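Local structure of inositol 2-dehydrogenase/D-chiro-inositol 3-dehydrogenase (Lactobacillus casei, 4MIY) at residues Asp186-Arg198 against Ala316-Ile329. The protein oxidises myo-inositol and D-chiro-inositol to their keto derivatives, using NAD as the hydride acceptor bound by a Rossmann-fold domain. Residues are numbered along the deposited sequence; the frame is centred on the assembly and turned at random.
Sequences DDEYTSIQITYPR and AANRSQKDQETVLI. With SO4 (sulfate ion), chain J.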
ATOM      1  N   ASP A 186     -20.601 -18.454  -7.356  1.00 17.30           N
ATOM      2  CA  ASP A 186     -21.726 -19.062  -8.074  1.00 20.00           C
ATOM      3  C   ASP A 186     -21.593 -20.588  -8.145  1.00 19.28           C
ATOM      4  O   ASP A 186     -21.645 -21.166  -9.180  1.00 19.72           O
ATOM      5  CB  ASP A 186     -21.870 -18.447  -9.453  1.00 19.74           C
ATOM      6  CG  ASP A 186     -23.171 -18.811 -10.099  1.00 26.79           C
ATOM      7  OD1 ASP A 186     -24.063 -19.255  -9.370  1.00 31.86           O
ATOM      8  OD2 ASP A 186     -23.275 -18.687 -11.313  1.00 33.38           O
ATOM      9  N   ASP A 187     -21.386 -21.187  -6.987  1.00 17.99           N
ATOM     10  CA  ASP A 187     -21.114 -22.589  -6.880  1.00 20.83           C
ATOM     11  C   ASP A 187     -21.808 -23.158  -5.647  1.00 19.22           C
ATOM     12  O   ASP A 187     -22.440 -22.451  -4.937  1.00 25.55           O
ATOM     13  CB  ASP A 187     -19.614 -22.821  -6.872  1.00 20.23           C
ATOM     14  CG  ASP A 187     -19.214 -24.210  -7.336  1.00 22.09           C
ATOM     15  OD1 ASP A 187     -20.066 -25.055  -7.492  1.00 26.59           O
ATOM     16  OD2 ASP A 187     -18.037 -24.433  -7.534  1.00 22.65           O
ATOM     17  N   GLU A 188     -21.767 -24.462  -5.479  1.00 20.23           N
ATOM     18  CA  GLU A 188     -22.393 -25.119  -4.351  1.00 20.53           C
ATOM     19  C   GLU A 188     -21.357 -25.826  -3.500  1.00 15.98           C
ATOM     20  O   GLU A 188     -20.427 -26.351  -4.011  1.00 20.23           O
ATOM     21  CB  GLU A 188     -23.409 -26.167  -4.822  1.00 23.17           C
ATOM     22  CG  GLU A 188     -24.153 -25.851  -6.108  1.00 28.16           C
ATOM     23  N   TYR A 189     -21.597 -25.860  -2.204  1.00 17.87           N
ATOM     24  CA  TYR A 189     -20.735 -26.575  -1.289  1.00 18.35           C
ATOM     25  C   TYR A 189     -20.903 -28.087  -1.354  1.00 20.74           C
ATOM     26  O   TYR A 189     -21.981 -28.578  -1.516  1.00 21.86           O
ATOM     27  CB  TYR A 189     -20.957 -26.132   0.154  1.00 19.12           C
ATOM     28  CG  TYR A 189     -20.782 -24.646   0.427  1.00 17.89           C
ATOM     29  CD1 TYR A 189     -19.746 -23.938  -0.136  1.00 20.20           C
ATOM     30  CD2 TYR A 189     -21.638 -23.969   1.240  1.00 17.57           C
ATOM     31  CE1 TYR A 189     -19.597 -22.624   0.087  1.00 18.71           C
ATOM     32  CE2 TYR A 189     -21.473 -22.665   1.483  1.00 17.76           C
ATOM     33  CZ  TYR A 189     -20.439 -21.980   0.902  1.00 16.46           C
ATOM     34  OH  TYR A 189     -20.291 -20.645   1.131  1.00 17.80           O
ATOM     35  N   THR A 190     -19.792 -28.788  -1.219  1.00 16.84           N
ATOM     36  CA  THR A 190     -19.775 -30.230  -1.140  1.00 19.60           C
ATOM     37  C   THR A 190     -19.262 -30.764   0.180  1.00 21.55           C
ATOM     38  O   THR A 190     -19.455 -31.902   0.472  1.00 21.16           O
ATOM     39  CB  THR A 190     -18.999 -30.825  -2.264  1.00 19.89           C
ATOM     40  OG1 THR A 190     -17.684 -30.294  -2.297  1.00 20.78           O
ATOM     41  CG2 THR A 190     -19.674 -30.540  -3.592  1.00 20.26           C
ATOM     42  N   SER A 191     -18.603 -29.929   0.965  1.00 17.84           N
ATOM     43  CA  SER A 191     -18.061 -30.328   2.267  1.00 18.00           C
ATOM     44  C   SER A 191     -17.565 -29.151   3.105  1.00 18.71           C
ATOM     45  O   SER A 191     -17.295 -28.117   2.581  1.00 17.41           O
ATOM     46  CB  SER A 191     -16.937 -31.351   2.153  1.00 20.56           C
ATOM     47  OG  SER A 191     -15.703 -30.786   1.792  1.00 22.12           O
ATOM     48  N   ILE A 192     -17.508 -29.364   4.413  1.00 16.29           N
ATOM     49  CA  ILE A 192     -16.923 -28.448   5.360  1.00 17.16           C
ATOM     50  C   ILE A 192     -16.145 -29.189   6.444  1.00 19.02           C
ATOM     51  O   ILE A 192     -16.556 -30.219   6.879  1.00 18.68           O
ATOM     52  CB  ILE A 192     -17.951 -27.474   5.970  1.00 16.93           C
ATOM     53  CG1 ILE A 192     -17.277 -26.331   6.716  1.00 17.56           C
ATOM     54  CG2 ILE A 192     -18.931 -28.196   6.834  1.00 19.56           C
ATOM     55  CD1 ILE A 192     -18.196 -25.200   6.949  1.00 19.10           C
ATOM     56  N   GLN A 193     -14.986 -28.651   6.818  1.00 18.60           N
ATOM     57  CA  GLN A 193     -14.140 -29.198   7.873  1.00 16.68           C
ATOM     58  C   GLN A 193     -13.623 -28.078   8.747  1.00 18.90           C
ATOM     59  O   GLN A 193     -13.101 -27.119   8.253  1.00 19.68           O
ATOM     60  CB  GLN A 193     -12.981 -29.998   7.295  1.00 18.10           C
ATOM     61  CG  GLN A 193     -12.102 -30.632   8.346  1.00 18.63           C
ATOM     62  CD  GLN A 193     -10.934 -31.419   7.809  1.00 27.37           C
ATOM     63  OE1 GLN A 193     -10.414 -31.156   6.761  1.00 31.83           O
ATOM     64  NE2 GLN A 193     -10.534 -32.413   8.548  1.00 31.15           N
ATOM     65  N   ILE A 194     -13.845 -28.200  10.044  1.00 15.13           N
ATOM     66  CA  ILE A 194     -13.350 -27.291  11.042  1.00 16.95           C
ATOM     67  C   ILE A 194     -12.192 -27.930  11.787  1.00 17.60           C
ATOM     68  O   ILE A 194     -12.332 -28.983  12.306  1.00 21.32           O
ATOM     69  CB  ILE A 194     -14.406 -27.009  12.065  1.00 19.32           C
ATOM     70  CG1 ILE A 194     -15.664 -26.515  11.369  1.00 19.04           C
ATOM     71  CG2 ILE A 194     -13.926 -26.000  13.018  1.00 20.55           C
ATOM     72  CD1 ILE A 194     -15.541 -25.155  10.769  1.00 22.87           C
ATOM     73  N   THR A 195     -11.047 -27.279  11.796  1.00 17.41           N
ATOM     74  CA  THR A 195      -9.917 -27.734  12.559  1.00 16.74           C
ATOM     75  C   THR A 195      -9.466 -26.674  13.568  1.00 18.40           C
ATOM     76  O   THR A 195      -9.695 -25.505  13.388  1.00 17.82           O
ATOM     77  CB  THR A 195      -8.733 -28.085  11.676  1.00 21.46           C
ATOM     78  OG1 THR A 195      -8.473 -27.022  10.805  1.00 22.44           O
ATOM     79  CG2 THR A 195      -8.988 -29.274  10.889  1.00 28.44           C
ATOM     80  N   TYR A 196      -8.824 -27.136  14.623  1.00 16.15           N
ATOM     81  CA  TYR A 196      -8.412 -26.323  15.721  1.00 16.40           C
ATOM     82  C   TYR A 196      -6.905 -26.262  15.835  1.00 19.15           C
ATOM     83  O   TYR A 196      -6.279 -27.218  16.174  1.00 19.74           O
ATOM     84  CB  TYR A 196      -8.954 -26.888  17.013  1.00 19.02           C
ATOM     85  CG  TYR A 196     -10.450 -27.037  17.113  1.00 15.98           C
ATOM     86  CD1 TYR A 196     -11.299 -26.096  16.633  1.00 16.74           C
ATOM     87  CD2 TYR A 196     -10.999 -28.094  17.775  1.00 20.92           C
ATOM     88  CE1 TYR A 196     -12.628 -26.219  16.761  1.00 18.53           C
ATOM     89  CE2 TYR A 196     -12.341 -28.222  17.903  1.00 18.14           C
ATOM     90  CZ  TYR A 196     -13.156 -27.282  17.395  1.00 18.11           C
ATOM     91  OH  TYR A 196     -14.495 -27.372  17.512  1.00 21.50           O
ATOM     92  N   PRO A 197      -6.321 -25.102  15.519  1.00 15.19           N
ATOM     93  CA  PRO A 197      -4.915 -24.850  15.827  1.00 16.48           C
ATOM     94  C   PRO A 197      -4.752 -24.758  17.321  1.00 18.19           C
ATOM     95  O   PRO A 197      -5.703 -24.928  18.034  1.00 20.96           O
ATOM     96  CB  PRO A 197      -4.651 -23.498  15.218  1.00 18.39           C
ATOM     97  CG  PRO A 197      -5.831 -23.199  14.375  1.00 18.95           C
ATOM     98  CD  PRO A 197      -6.957 -23.958  14.859  1.00 15.89           C
ATOM     99  N   ARG A 198      -3.553 -24.499  17.784  1.00 21.60           N
ATOM    100  CA  ARG A 198      -3.388 -24.318  19.188  1.00 21.84           C
ATOM    101  C   ARG A 198      -4.280 -23.219  19.724  1.00 20.06           C
ATOM    102  O   ARG A 198      -4.536 -22.219  19.086  1.00 20.99           O
ATOM    103  CB  ARG A 198      -1.959 -23.997  19.532  1.00 25.67           C
ATOM    104  CG  ARG A 198      -1.482 -22.740  18.953  1.00 21.08           C
ATOM    105  CD  ARG A 198       0.006 -22.467  19.189  1.00 20.18           C
ATOM    106  NE  ARG A 198       0.426 -22.246  20.551  1.00 22.94           N
ATOM    107  CZ  ARG A 198       1.639 -21.850  20.885  1.00 21.57           C
ATOM    108  NH1 ARG A 198       2.548 -21.590  19.969  1.00 23.57           N
ATOM    109  NH2 ARG A 198       1.962 -21.704  22.118  1.00 26.92           N
ATOM    110  N   ALA A 316     -23.544 -28.674   9.406  1.00 18.11           N
ATOM    111  CA  ALA A 316     -22.414 -29.504   9.041  1.00 18.84           C
ATOM    112  C   ALA A 316     -21.145 -29.055   9.777  1.00 20.96           C
ATOM    113  O   ALA A 316     -20.374 -29.851  10.211  1.00 19.80           O
ATOM    114  CB  ALA A 316     -22.213 -29.522   7.567  1.00 17.66           C
ATOM    115  N   ALA A 317     -20.977 -27.762   9.923  1.00 19.05           N
ATOM    116  CA  ALA A 317     -19.837 -27.226  10.601  1.00 17.23           C
ATOM    117  C   ALA A 317     -19.894 -27.488  12.094  1.00 19.32           C
ATOM    118  O   ALA A 317     -18.903 -27.799  12.700  1.00 17.64           O
ATOM    119  CB  ALA A 317     -19.767 -25.747  10.334  1.00 17.78           C
ATOM    120  N   ASN A 318     -21.069 -27.329  12.682  1.00 20.47           N
ATOM    121  CA  ASN A 318     -21.232 -27.683  14.089  1.00 18.70           C
ATOM    122  C   ASN A 318     -20.933 -29.189  14.339  1.00 20.18           C
ATOM    123  O   ASN A 318     -20.327 -29.547  15.312  1.00 21.93           O
ATOM    124  CB  ASN A 318     -22.587 -27.249  14.632  1.00 22.04           C
ATOM    125  CG  ASN A 318     -22.712 -25.742  14.798  1.00 26.10           C
ATOM    126  OD1 ASN A 318     -23.749 -25.167  14.517  1.00 30.15           O
ATOM    127  ND2 ASN A 318     -21.680 -25.111  15.304  1.00 23.52           N
ATOM    128  N   ARG A 319     -21.272 -30.022  13.389  0.74 16.12           N
ATOM    129  CA  ARG A 319     -20.948 -31.413  13.506  0.74 18.85           C
ATOM    130  C   ARG A 319     -19.443 -31.612  13.447  0.74 18.48           C
ATOM    131  O   ARG A 319     -18.886 -32.298  14.249  0.74 16.76           O
ATOM    132  CB  ARG A 319     -21.646 -32.189  12.408  0.74 19.65           C
ATOM    133  CG  ARG A 319     -21.377 -33.653  12.381  0.74 27.17           C
ATOM    134  CD  ARG A 319     -22.400 -34.430  11.541  0.74 30.28           C
ATOM    135  NE  ARG A 319     -23.767 -33.960  11.673  0.74 31.93           N
ATOM    136  CZ  ARG A 319     -24.647 -34.478  12.525  0.74 42.58           C
ATOM    137  NH1 ARG A 319     -24.322 -35.500  13.304  0.74 45.21           N
ATOM    138  NH2 ARG A 319     -25.879 -34.002  12.579  0.74 46.78           N
ATOM    139  N   SER A 320     -18.800 -30.928  12.510  1.00 18.76           N
ATOM    140  CA  SER A 320     -17.372 -31.030  12.351  1.00 19.20           C
ATOM    141  C   SER A 320     -16.614 -30.542  13.573  1.00 18.56           C
ATOM    142  O   SER A 320     -15.584 -31.050  13.874  1.00 20.96           O
ATOM    143  CB  SER A 320     -16.901 -30.254  11.115  1.00 18.79           C
ATOM    144  OG  SER A 320     -15.542 -30.475  10.857  1.00 18.33           O
ATOM    145  N   GLN A 321     -17.154 -29.567  14.269  1.00 17.92           N
ATOM    146  CA  GLN A 321     -16.498 -29.042  15.461  1.00 20.69           C
ATOM    147  C   GLN A 321     -16.281 -30.080  16.558  1.00 21.08           C
ATOM    148  O   GLN A 321     -15.473 -29.909  17.395  1.00 21.97           O
ATOM    149  CB  GLN A 321     -17.288 -27.883  16.048  1.00 18.33           C
ATOM    150  CG  GLN A 321     -17.131 -26.533  15.349  1.00 19.03           C
ATOM    151  CD  GLN A 321     -17.928 -25.445  16.016  1.00 21.05           C
ATOM    152  OE1 GLN A 321     -19.059 -25.631  16.355  1.00 21.55           O
ATOM    153  NE2 GLN A 321     -17.318 -24.316  16.209  1.00 20.23           N
ATOM    154  N   LYS A 322     -17.079 -31.132  16.532  0.75 19.59           N
ATOM    155  CA  LYS A 322     -16.988 -32.171  17.538  0.75 21.45           C
ATOM    156  C   LYS A 322     -15.730 -32.947  17.416  0.75 21.85           C
ATOM    157  O   LYS A 322     -15.082 -33.162  18.388  0.75 26.99           O
ATOM    158  CB  LYS A 322     -18.200 -33.103  17.507  0.75 18.71           C
ATOM    159  CG  LYS A 322     -19.473 -32.447  17.831  0.75 25.80           C
ATOM    160  CD  LYS A 322     -20.651 -33.234  17.252  0.75 30.22           C
ATOM    161  CE  LYS A 322     -21.975 -32.838  17.856  0.75 36.21           C
ATOM    162  NZ  LYS A 322     -21.714 -31.973  19.036  0.75 40.11           N
ATOM    163  N   ASP A 323     -15.377 -33.344  16.215  0.71 17.59           N
ATOM    164  CA  ASP A 323     -14.237 -34.221  16.010  0.71 21.14           C
ATOM    165  C   ASP A 323     -13.212 -33.776  14.991  0.71 18.77           C
ATOM    166  O   ASP A 323     -12.305 -34.498  14.686  0.71 18.26           O
ATOM    167  CB  ASP A 323     -14.713 -35.630  15.631  0.71 19.49           C
ATOM    168  CG  ASP A 323     -15.569 -35.679  14.330  0.71 28.91           C
ATOM    169  OD1 ASP A 323     -15.671 -34.703  13.567  0.71 23.79           O
ATOM    170  OD2 ASP A 323     -16.129 -36.768  14.075  0.71 30.94           O
ATOM    171  N   GLN A 324     -13.392 -32.587  14.461  1.00 21.30           N
ATOM    172  CA  GLN A 324     -12.531 -32.068  13.424  1.00 20.92           C
ATOM    173  C   GLN A 324     -12.495 -32.884  12.134  1.00 22.83           C
ATOM    174  O   GLN A 324     -11.568 -32.805  11.394  1.00 24.47           O
ATOM    175  CB  GLN A 324     -11.123 -31.805  13.944  1.00 20.96           C
ATOM    176  CG  GLN A 324     -11.069 -30.833  15.082  1.00 20.15           C
ATOM    177  CD  GLN A 324      -9.690 -30.572  15.555  1.00 23.90           C
ATOM    178  OE1 GLN A 324      -8.905 -29.945  14.891  1.00 21.63           O
ATOM    179  NE2 GLN A 324      -9.384 -31.071  16.722  1.00 24.89           N
ATOM    180  N   GLU A 325     -13.549 -33.654  11.875  1.00 24.55           N
ATOM    181  CA  GLU A 325     -13.654 -34.402  10.641  1.00 21.57           C
ATOM    182  C   GLU A 325     -14.452 -33.688   9.577  1.00 20.24           C
ATOM    183  O   GLU A 325     -15.271 -32.889   9.875  1.00 21.43           O
ATOM    184  CB  GLU A 325     -14.296 -35.762  10.876  1.00 27.79           C
ATOM    185  CG  GLU A 325     -13.676 -36.574  11.939  1.00 32.19           C
ATOM    186  CD  GLU A 325     -12.371 -37.121  11.629  1.00 33.41           C
ATOM    187  OE1 GLU A 325     -12.027 -37.282  10.468  1.00 42.52           O
ATOM    188  OE2 GLU A 325     -11.646 -37.419  12.568  1.00 42.54           O
ATOM    189  N   THR A 326     -14.176 -34.025   8.339  1.00 21.06           N
ATOM    190  CA  THR A 326     -14.863 -33.448   7.213  1.00 19.46           C
ATOM    191  C   THR A 326     -16.284 -33.958   7.156  1.00 22.25           C
ATOM    192  O   THR A 326     -16.499 -35.130   7.260  1.00 23.09           O
ATOM    193  CB  THR A 326     -14.162 -33.799   5.932  1.00 22.39           C
ATOM    194  OG1 THR A 326     -12.838 -33.298   5.950  1.00 23.73           O
ATOM    195  CG2 THR A 326     -14.867 -33.264   4.767  1.00 22.50           C
ATOM    196  N   VAL A 327     -17.225 -33.045   7.028  1.00 18.47           N
ATOM    197  CA  VAL A 327     -18.620 -33.373   6.848  1.00 17.60           C
ATOM    198  C   VAL A 327     -19.128 -33.012   5.443  1.00 23.53           C
ATOM    199  O   VAL A 327     -18.973 -31.915   5.005  1.00 20.16           O
ATOM    200  CB  VAL A 327     -19.456 -32.684   7.899  1.00 19.57           C
ATOM    201  CG1 VAL A 327     -20.909 -32.996   7.705  1.00 21.06           C
ATOM    202  CG2 VAL A 327     -19.022 -33.066   9.253  1.00 21.41           C
ATOM    203  N   LEU A 328     -19.761 -33.957   4.765  1.00 21.48           N
ATOM    204  CA  LEU A 328     -20.258 -33.712   3.440  1.00 20.21           C
ATOM    205  C   LEU A 328     -21.504 -32.879   3.431  1.00 20.02           C
ATOM    206  O   LEU A 328     -22.263 -32.902   4.345  1.00 22.44           O
ATOM    207  CB  LEU A 328     -20.494 -34.997   2.694  1.00 22.87           C
ATOM    208  CG  LEU A 328     -19.289 -35.882   2.475  1.00 24.93           C
ATOM    209  CD1 LEU A 328     -19.677 -37.012   1.606  1.00 30.28           C
ATOM    210  CD2 LEU A 328     -18.147 -35.197   1.868  1.00 29.48           C
ATOM    211  N   ILE A 329     -21.656 -32.125   2.360  1.00 20.90           N
ATOM    212  CA  ILE A 329     -22.801 -31.268   2.119  1.00 23.08           C
ATOM    213  C   ILE A 329     -23.365 -31.532   0.725  1.00 22.00           C
ATOM    214  O   ILE A 329     -22.663 -31.570  -0.237  1.00 22.36           O
ATOM    215  CB  ILE A 329     -22.399 -29.778   2.174  1.00 19.82           C
ATOM    216  CG1 ILE A 329     -22.001 -29.374   3.568  1.00 20.34           C
ATOM    217  CG2 ILE A 329     -23.535 -28.914   1.726  1.00 21.44           C
ATOM    218  CD1 ILE A 329     -21.264 -28.080   3.584  1.00 19.83           C
TER
HETATM  219  S   SO4 J 406       5.398 -19.945  21.987  0.54 19.53           S
HETATM  220  O1  SO4 J 406       5.020 -20.425  20.714  0.54 18.70           O
HETATM  221  O2  SO4 J 406       4.482 -20.437  22.962  0.54 23.38           O
HETATM  222  O3  SO4 J 406       5.390 -18.525  21.965  0.54 22.24           O
HETATM  223  O4  SO4 J 406       6.722 -20.377  22.248  0.54 20.99           O
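Strand 327-328 forms an edge, within the chain, of the mixed sheet in the C-terminal alpha/beta domain of this Gfo/Idh/MocA-family enzyme, pairing antiparallel with strand 189-195, while the helix that precedes it, 304-323, packs on one face of that sheet. Ile192 and Val327 make the hydrogen-bonded pair: Ile192 N donates to Val327 O at 3.0 Å and Val327 N to Ile192 O at 2.9 Å. On the helix side, Ile192 CG2 presses on Ala316 CB at 3.6 Å, and with CG1 anti to the backbone N (chi1 -167°) and the chain extended beyond it, CD1 reaches Ala317 CB. Ile329 N continues the ladder to Thr190 O; toward the C-terminal end of strand 189-195, side chains take over. Ser320 OG receives Ile194 N at 3.0 Å in a nearly straight bond and donates to Glu325 O, tying helix, turn and strand together. The extended Gln193 side chain sends NE2 to Gln324 O, which lies in its amide plane. Gln324 in turn takes Tyr196 N on OE1 at 2.8 Å, the donor standing above the carbonyl plane, and its amide slants across the CD2 side of the Tyr196 ring, the planes 38° apart. Tyr196 OH donates to Gln321 O at 2.7 Å, in the carbonyl plane and on a lone pair. A phenylalanine at Tyr196 would probably leave the Gln321 carbonyl without its hydroxyl mate. Asn166 ND2 also bonds that hydroxyl, and His209 stacks on the ring. Strand 212-218 pairs with the other edge of strand 189-195, while Ile170 of helix 168-185 touches Ala317 and Gln321.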